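Local coordinates for oxidoreductase, NAD-binding/iron-sulfur cluster-binding protein (Nitratireductor pacificus pht-3B, PDB 6ZXU) that catalyses reductive dehalogenation, probably in halogenated-compound catabolism, using cobalamin and two [4Fe-4S] clusters, at residues Pro37-Leu45 against Lys111-Val122; Met174-Ile182 against Met454-Val462. All coordinates share one frame; numbering follows the deposited sequence.

Interaction 1 (Pro37-Leu45 against Lys111-Val122)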
loop_
_atom_site.group_PDB
_atom_site.type_symbol
_atom_site.label_atom_id
_atom_site.label_comp_id
_atom_site.label_asym_id
_atom_site.label_seq_id
_atom_site.Cartn_x
_atom_site.Cartn_y
_atom_site.Cartn_z
ATOM N N PRO A 37 -13.332 -10.877 12.854
ATOM C CA PRO A 37 -13.716 -9.703 12.069
ATOM C C PRO A 37 -12.752 -8.564 12.179
ATOM O O PRO A 37 -12.121 -8.367 13.210
ATOM C CB PRO A 37 -15.098 -9.345 12.604
ATOM C CG PRO A 37 -15.258 -10.035 13.869
ATOM C CD PRO A 37 -14.305 -11.195 13.917
ATOM N N ASN A 38 -12.639 -7.786 11.102
ATOM C CA ASN A 38 -11.631 -6.745 11.035
ATOM C C ASN A 38 -11.773 -5.659 12.066
ATOM O O ASN A 38 -10.799 -5.025 12.423
ATOM C CB ASN A 38 -11.603 -6.115 9.670
ATOM C CG ASN A 38 -11.040 -7.011 8.627
ATOM O OD1 ASN A 38 -11.685 -7.971 8.194
ATOM N ND2 ASN A 38 -9.915 -6.622 8.093
ATOM N N HIS A 39 -12.987 -5.406 12.544
ATOM C CA HIS A 39 -13.164 -4.319 13.528
ATOM C C HIS A 39 -12.521 -4.591 14.858
ATOM O O HIS A 39 -12.319 -3.649 15.644
ATOM C CB HIS A 39 -14.607 -3.963 13.717
ATOM C CG HIS A 39 -15.414 -5.022 14.353
ATOM N ND1 HIS A 39 -16.099 -5.967 13.632
ATOM C CD2 HIS A 39 -15.693 -5.260 15.650
ATOM C CE1 HIS A 39 -16.723 -6.789 14.460
ATOM N NE2 HIS A 39 -16.504 -6.359 15.689
ATOM N N LEU A 40 -12.137 -5.843 15.108
ATOM C CA LEU A 40 -11.431 -6.175 16.306
ATOM C C LEU A 40 -9.976 -5.797 16.294
ATOM O O LEU A 40 -9.347 -5.717 17.332
ATOM C CB LEU A 40 -11.596 -7.711 16.594
ATOM C CG LEU A 40 -13.032 -8.176 16.852
ATOM C CD1 LEU A 40 -13.125 -9.631 17.222
ATOM C CD2 LEU A 40 -13.708 -7.376 17.959
ATOM N N GLY A 41 -9.427 -5.598 15.099
ATOM C CA GLY A 41 -8.031 -5.268 14.918
ATOM C C GLY A 41 -7.057 -6.433 15.209
ATOM O O GLY A 41 -7.467 -7.575 15.543
ATOM N N PRO A 42 -5.753 -6.118 15.195
ATOM C CA PRO A 42 -4.723 -7.145 15.412
ATOM C C PRO A 42 -4.349 -7.401 16.855
ATOM O O PRO A 42 -3.662 -8.376 17.102
ATOM C CB PRO A 42 -3.562 -6.578 14.634
ATOM C CG PRO A 42 -3.683 -5.102 14.787
ATOM C CD PRO A 42 -5.162 -4.821 14.797
ATOM N N LEU A 43 -4.828 -6.612 17.817
ATOM C CA LEU A 43 -4.557 -6.782 19.199
ATOM C C LEU A 43 -5.802 -7.325 19.927
ATOM O O LEU A 43 -6.946 -7.060 19.529
ATOM C CB LEU A 43 -4.105 -5.423 19.837
ATOM C CG LEU A 43 -2.850 -4.808 19.232
ATOM C CD1 LEU A 43 -2.716 -3.396 19.767
ATOM C CD2 LEU A 43 -1.590 -5.622 19.597
ATOM N N ALA A 44 -5.553 -8.037 21.013
ATOM C CA ALA A 44 -6.641 -8.693 21.797
ATOM C C ALA A 44 -7.251 -7.693 22.807
ATOM O O ALA A 44 -7.334 -7.969 24.005
ATOM C CB ALA A 44 -6.138 -9.957 22.524
ATOM N N LEU A 45 -7.767 -6.590 22.288
ATOM C CA LEU A 45 -8.357 -5.536 23.100
ATOM C C LEU A 45 -9.619 -6.027 23.846
ATOM O O LEU A 45 -9.915 -5.593 24.942
ATOM C CB LEU A 45 -8.698 -4.324 22.249
ATOM C CG LEU A 45 -7.543 -3.678 21.463
ATOM C CD1 LEU A 45 -8.016 -2.444 20.696
ATOM C CD2 LEU A 45 -6.379 -3.386 22.341
ATOM N N LYS A 111 -14.398 1.405 12.700
ATOM C CA LYS A 111 -13.212 0.814 13.336
ATOM C C LYS A 111 -12.389 -0.028 12.376
ATOM O O LYS A 111 -11.212 0.086 12.335
ATOM C CB LYS A 111 -13.619 -0.075 14.507
ATOM C CG LYS A 111 -14.050 0.673 15.735
ATOM C CD LYS A 111 -14.501 -0.385 16.776
ATOM C CE LYS A 111 -14.146 0.092 18.139
ATOM N NZ LYS A 111 -14.691 -0.937 19.081
ATOM N N ALA A 112 -13.056 -0.810 11.545
ATOM C CA ALA A 112 -12.389 -1.588 10.508
ATOM C C ALA A 112 -11.705 -0.685 9.474
ATOM O O ALA A 112 -10.613 -1.010 8.978
ATOM C CB ALA A 112 -13.381 -2.508 9.816
ATOM N N SER A 113 -12.261 0.474 9.245
ATOM C CA SER A 113 -11.668 1.464 8.348
ATOM C C SER A 113 -10.400 1.985 8.919
ATOM O O SER A 113 -9.443 2.176 8.165
ATOM C CB SER A 113 -12.638 2.627 8.044
ATOM O OG SER A 113 -13.833 2.203 7.430
ATOM N N ALA A 114 -10.372 2.302 10.220
ATOM C CA ALA A 114 -9.190 2.811 10.833
ATOM C C ALA A 114 -8.040 1.800 10.852
ATOM O O ALA A 114 -6.894 2.147 10.607
ATOM C CB ALA A 114 -9.507 3.310 12.209
ATOM N N TYR A 115 -8.350 0.536 11.128
ATOM C CA TYR A 115 -7.375 -0.518 11.150
ATOM C C TYR A 115 -6.848 -0.755 9.718
ATOM O O TYR A 115 -5.666 -0.991 9.549
ATOM C CB TYR A 115 -7.978 -1.837 11.731
ATOM C CG TYR A 115 -8.117 -1.802 13.241
ATOM C CD1 TYR A 115 -7.018 -1.530 14.032
ATOM C CD2 TYR A 115 -9.316 -2.000 13.863
ATOM C CE1 TYR A 115 -7.092 -1.506 15.398
ATOM C CE2 TYR A 115 -9.402 -1.956 15.235
ATOM C CZ TYR A 115 -8.315 -1.727 16.001
ATOM O OH TYR A 115 -8.354 -1.740 17.347
ATOM N N PHE A 116 -7.718 -0.679 8.717
ATOM C CA PHE A 116 -7.342 -0.736 7.301
ATOM C C PHE A 116 -6.256 0.313 6.968
ATOM O O PHE A 116 -5.286 0.028 6.237
ATOM C CB PHE A 116 -8.564 -0.597 6.444
ATOM C CG PHE A 116 -8.292 -0.452 4.966
ATOM C CD1 PHE A 116 -7.838 -1.567 4.216
ATOM C CD2 PHE A 116 -8.530 0.710 4.306
ATOM C CE1 PHE A 116 -7.636 -1.477 2.873
ATOM C CE2 PHE A 116 -8.281 0.833 2.922
ATOM C CZ PHE A 116 -7.848 -0.276 2.225
ATOM N N LEU A 117 -6.349 1.475 7.590
ATOM C CA LEU A 117 -5.387 2.571 7.391
ATOM C C LEU A 117 -4.225 2.484 8.328
ATOM O O LEU A 117 -3.445 3.403 8.434
ATOM C CB LEU A 117 -6.085 3.917 7.520
ATOM C CG LEU A 117 -7.206 4.192 6.569
ATOM C CD1 LEU A 117 -7.873 5.505 6.901
ATOM C CD2 LEU A 117 -6.744 4.257 5.129
ATOM N N ASP A 118 -4.093 1.371 9.028
ATOM C CA ASP A 118 -2.988 1.105 9.918
ATOM C C ASP A 118 -2.997 1.948 11.241
ATOM O O ASP A 118 -1.959 2.214 11.813
ATOM C CB ASP A 118 -1.652 1.177 9.181
ATOM C CG ASP A 118 -1.631 0.278 7.979
ATOM O OD1 ASP A 118 -1.724 -0.972 8.186
ATOM O OD2 ASP A 118 -1.612 0.807 6.825
ATOM N N ALA A 119 -4.184 2.252 11.782
ATOM C CA ALA A 119 -4.273 2.573 13.189
ATOM C C ALA A 119 -3.813 1.367 13.990
ATOM O O ALA A 119 -4.024 0.247 13.604
ATOM C CB ALA A 119 -5.721 2.931 13.590
ATOM N N SER A 120 -3.186 1.615 15.124
ATOM C CA SER A 120 -2.739 0.567 16.038
ATOM C C SER A 120 -3.855 0.074 16.955
ATOM O O SER A 120 -3.920 -1.110 17.290
ATOM C CB SER A 120 -1.519 1.057 16.904
ATOM O OG SER A 120 -0.387 1.404 16.070
ATOM N N MET A 121 -4.723 0.985 17.354
ATOM C CA MET A 121 -5.766 0.699 18.378
ATOM C C MET A 121 -6.843 1.742 18.171
ATOM O O MET A 121 -6.516 2.889 17.889
ATOM C CB MET A 121 -5.130 0.833 19.748
ATOM C CG MET A 121 -6.034 0.576 20.942
ATOM S SD MET A 121 -5.148 0.633 22.532
ATOM C CE MET A 121 -3.718 -0.290 22.062
ATOM N N VAL A 122 -8.073 1.311 18.173
ATOM C CA VAL A 122 -9.217 2.182 17.893
ATOM C C VAL A 122 -10.316 1.985 18.977
ATOM O O VAL A 122 -10.530 0.889 19.427
ATOM C CB VAL A 122 -9.871 1.862 16.502
ATOM C CG1 VAL A 122 -10.931 2.876 16.166
ATOM C CG2 VAL A 122 -8.817 1.788 15.381
HETATM O O HOH W 1 -10.931 -2.571 18.009
HETATM O O HOH W 2 -6.704 -4.154 17.961
#
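A CH-pi contact between Gly41 and Tyr115 lies where the 3-10 turn 38-40 and the loop after it pack on the end of helix 103-116, and it illustrates how one aromatic ring can meet a loop with both its face and its hydroxyl. The helix ends in a Schellman motif with Asp118 as its C-prime residue, and the loop also lies against the start of strand 121-126, an outermost strand of an antiparallel sheet. Gly41 CA sits 3.5 Å from the centroid of the Tyr115 ring and only 9° off its normal, while Val122 CG2 covers the opposite face. The close approach and the positive phi both suit a glycine here. With CG of Tyr115 anti to the carbonyl carbon (chi1 -76°), the ring leans toward the loop, and His39 O meets CE2 at its edge, 3.4 Å away.

The phenol oxygen is the polar hub. Val122 N donates to Tyr115 OH at 3.2 Å, and two waters bind the same oxygen: water 1 donates to His39 O, whereas water 2 donates to Leu40 O and accepts from Leu43 N. A phenylalanine here would keep the contacts on both ring faces but would probably leave both waters and Val122 N without their shared partner. On the helix, Ala112 CB packs against Asn38 CB at 4.0 Å. Beyond the hydroxyl the contact turns apolar: the side chains of Leu43 and Met121 cross at about a right angle, CD1 to CE at 4.0 Å, and Leu45 CD1 rests 3.6 Å from Met121 CG.

Interaction 2 (Met174-Ile182 against Met454-Val462); sequences MRCAEIAAI and MRGAEIAGV
Arg175 and Arg455 lay their guanidinium groups flat on one another, planes 16° apart and centres 4.2 Å apart, at the middle of a buried salt-bridge network between two near-antiparallel helices. The helices carry similar sequences, each with a Met-Arg-x-Ala-Glu-Ile run, and each follows the second strand of its own four-stranded antiparallel sheet of order 1-2-4-3, consistent with two related halves that meet here through equivalent helices. Each arginine reaches across to the other helix's glutamate. Arg455 NH2 donates to Glu178 OE2 (2.7 Å, 173°), a nearly straight bond to the syn lone pair and in the guanidinium plane. Arg175 instead grips Glu458 side-on: NE and NH2 both donate to OE2, NH2 at 2.6 Å and from above the carboxylate plane. In both arginines CG stands anti to the backbone N and the chain then bends at chi2 and chi3, folding the flat ends over each other. Acidic groups on both helices, and Asp118, which also pairs with Arg455, probably offset the like charges of the stack. Apolar ends close the flanks: the side chains of Met174 and Val462 run past each other in opposite directions, SD to CG2 at 3.9 Å, while Ile182 and Met454 meet tip to tip, CD1 to CE at 3.5 Å.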
loop_
_atom_site.group_PDB
_atom_site.type_symbol
_atom_site.label_atom_id
_atom_site.label_comp_id
_atom_site.label_asym_id
_atom_site.label_seq_id
_atom_site.Cartn_x
_atom_site.Cartn_y
_atom_site.Cartn_z
ATOM N N MET A 174 2.024 12.984 12.084
ATOM C CA MET A 174 1.733 12.998 10.624
ATOM C C MET A 174 0.800 11.860 10.201
ATOM O O MET A 174 -0.173 12.047 9.453
ATOM C CB MET A 174 3.072 12.919 9.825
ATOM C CG MET A 174 2.877 12.915 8.335
ATOM S SD MET A 174 4.430 12.473 7.445
ATOM C CE MET A 174 4.737 10.782 8.090
ATOM N N ARG A 175 1.116 10.662 10.631
ATOM C CA ARG A 175 0.290 9.510 10.315
ATOM C C ARG A 175 -1.100 9.671 10.936
ATOM O O ARG A 175 -2.064 9.316 10.318
ATOM C CB ARG A 175 1.019 8.254 10.794
ATOM C CG ARG A 175 0.317 6.957 10.522
ATOM C CD ARG A 175 0.085 6.638 9.074
ATOM N NE ARG A 175 1.245 7.022 8.221
ATOM C CZ ARG A 175 2.394 6.347 8.152
ATOM N NH1 ARG A 175 2.593 5.254 8.917
ATOM N NH2 ARG A 175 3.407 6.790 7.354
ATOM N N CYS A 176 -1.208 10.266 12.139
ATOM C CA CYS A 176 -2.514 10.520 12.780
ATOM C C CYS A 176 -3.359 11.525 12.024
ATOM O O CYS A 176 -4.540 11.298 11.797
ATOM C CB CYS A 176 -2.333 10.947 14.201
ATOM S SG CYS A 176 -1.832 9.600 15.258
ATOM N N ALA A 177 -2.735 12.576 11.517
ATOM C CA ALA A 177 -3.446 13.547 10.715
ATOM C C ALA A 177 -3.930 12.948 9.440
ATOM O O ALA A 177 -5.005 13.188 8.989
ATOM C CB ALA A 177 -2.532 14.696 10.437
ATOM N N GLU A 178 -3.067 12.168 8.810
ATOM C CA GLU A 178 -3.421 11.474 7.591
ATOM C C GLU A 178 -4.659 10.612 7.767
ATOM O O GLU A 178 -5.635 10.718 6.999
ATOM C CB GLU A 178 -2.259 10.549 7.217
ATOM C CG GLU A 178 -2.468 9.746 5.940
ATOM C CD GLU A 178 -1.900 8.305 6.053
ATOM O OE1 GLU A 178 -0.649 8.108 6.096
ATOM O OE2 GLU A 178 -2.706 7.319 6.120
ATOM N N ILE A 179 -4.638 9.719 8.748
ATOM C CA ILE A 179 -5.772 8.836 9.029
ATOM C C ILE A 179 -7.021 9.642 9.395
ATOM O O ILE A 179 -8.099 9.401 8.884
ATOM C CB ILE A 179 -5.429 7.815 10.156
ATOM C CG1 ILE A 179 -4.277 6.940 9.683
ATOM C CG2 ILE A 179 -6.669 7.034 10.544
ATOM C CD1 ILE A 179 -3.764 5.987 10.728
ATOM N N ALA A 180 -6.879 10.654 10.248
ATOM C CA ALA A 180 -8.059 11.495 10.640
ATOM C C ALA A 180 -8.695 12.233 9.475
ATOM O O ALA A 180 -9.906 12.356 9.404
ATOM C CB ALA A 180 -7.645 12.486 11.719
ATOM N N ALA A 181 -7.867 12.719 8.538
ATOM C CA ALA A 181 -8.326 13.401 7.329
ATOM C C ALA A 181 -9.057 12.463 6.414
ATOM O O ALA A 181 -10.126 12.818 5.910
ATOM C CB ALA A 181 -7.153 14.017 6.573
ATOM N N ILE A 182 -8.583 11.217 6.302
ATOM C CA ILE A 182 -9.208 10.269 5.396
ATOM C C ILE A 182 -10.551 9.829 5.982
ATOM O O ILE A 182 -11.541 9.768 5.282
ATOM C CB ILE A 182 -8.276 9.075 5.126
ATOM C CG1 ILE A 182 -7.090 9.513 4.311
ATOM C CG2 ILE A 182 -9.064 8.026 4.380
ATOM C CD1 ILE A 182 -5.979 8.470 4.291
ATOM N N MET A 454 -1.450 6.147 -1.523
ATOM C CA MET A 454 -1.388 7.244 -0.622
ATOM C C MET A 454 -0.315 7.087 0.431
ATOM O O MET A 454 0.507 8.005 0.647
ATOM C CB MET A 454 -2.772 7.459 0.020
ATOM C CG MET A 454 -2.910 8.621 1.021
ATOM S SD MET A 454 -2.356 8.086 2.633
ATOM C CE MET A 454 -3.342 6.522 2.998
ATOM N N ARG A 455 -0.251 5.941 1.058
ATOM C CA ARG A 455 0.752 5.687 2.072
ATOM C C ARG A 455 2.158 5.734 1.508
ATOM O O ARG A 455 3.093 6.332 2.129
ATOM C CB ARG A 455 0.525 4.336 2.711
ATOM C CG ARG A 455 1.500 3.929 3.794
ATOM C CD ARG A 455 1.550 4.872 4.990
ATOM N NE ARG A 455 0.191 5.228 5.465
ATOM C CZ ARG A 455 -0.628 4.385 6.132
ATOM N NH1 ARG A 455 -0.235 3.143 6.409
ATOM N NH2 ARG A 455 -1.858 4.792 6.508
ATOM N N GLY A 456 2.359 5.116 0.349
ATOM C CA GLY A 456 3.661 5.177 -0.343
ATOM C C GLY A 456 4.121 6.621 -0.674
ATOM O O GLY A 456 5.245 6.954 -0.421
ATOM N N ALA A 457 3.237 7.385 -1.258
ATOM C CA ALA A 457 3.490 8.750 -1.668
ATOM C C ALA A 457 3.890 9.591 -0.504
ATOM O O ALA A 457 4.832 10.395 -0.599
ATOM C CB ALA A 457 2.324 9.368 -2.388
ATOM N N GLU A 458 3.248 9.405 0.634
ATOM C CA GLU A 458 3.660 10.061 1.876
ATOM C C GLU A 458 5.047 9.726 2.327
ATOM O O GLU A 458 5.867 10.595 2.644
ATOM C CB GLU A 458 2.635 9.735 2.972
ATOM C CG GLU A 458 2.991 10.167 4.388
ATOM C CD GLU A 458 1.965 9.553 5.379
ATOM O OE1 GLU A 458 0.773 9.669 5.115
ATOM O OE2 GLU A 458 2.294 9.006 6.425
ATOM N N ILE A 459 5.361 8.424 2.374
ATOM C CA ILE A 459 6.651 7.948 2.834
ATOM C C ILE A 459 7.782 8.406 1.913
ATOM O O ILE A 459 8.806 8.939 2.365
ATOM C CB ILE A 459 6.662 6.375 2.968
ATOM C CG1 ILE A 459 5.716 5.977 4.140
ATOM C CG2 ILE A 459 8.100 5.842 3.099
ATOM C CD1 ILE A 459 5.399 4.507 4.110
ATOM N N ALA A 460 7.560 8.290 0.620
ATOM C CA ALA A 460 8.575 8.663 -0.332
ATOM C C ALA A 460 8.704 10.181 -0.447
ATOM O O ALA A 460 9.778 10.646 -0.745
ATOM C CB ALA A 460 8.308 8.062 -1.733
ATOM N N GLY A 461 7.639 10.907 -0.253
ATOM C CA GLY A 461 7.695 12.365 -0.244
ATOM C C GLY A 461 8.566 12.849 0.869
ATOM O O GLY A 461 9.402 13.719 0.690
ATOM N N VAL A 462 8.389 12.271 2.052
ATOM C CA VAL A 462 9.203 12.621 3.226
ATOM C C VAL A 462 10.662 12.258 2.978
ATOM O O VAL A 462 11.572 13.038 3.255
ATOM C CB VAL A 462 8.652 11.931 4.498
ATOM C CG1 VAL A 462 9.665 12.011 5.587
ATOM C CG2 VAL A 462 7.408 12.625 4.958
#

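From the N terminus, interaction 1 comes first: it closes a loop of 65 intervening residues that includes helix 74-85, bringing the early loop back to helix 103-116 and an outermost strand of the first sheet. Interaction 2 opens afterwards and spans 271 residues, joining helix 168-190 to helix 445-469, which follows strand 422-429 of the second sheet. The two closures are therefore in series, neither nested nor crossed. They nevertheless touch, their centres about 17 Å apart, because the turn that ends helix 103-116 belongs to segment 111-122 and also reaches the second contact: Asp118 OD2 forms a salt bridge with Arg455 NH1 (2.7 Å), and Leu117 packs on Ile179 and Ile182. Helix 74-85 also meets interaction 2, Tyr80 touching Met174 and Val462.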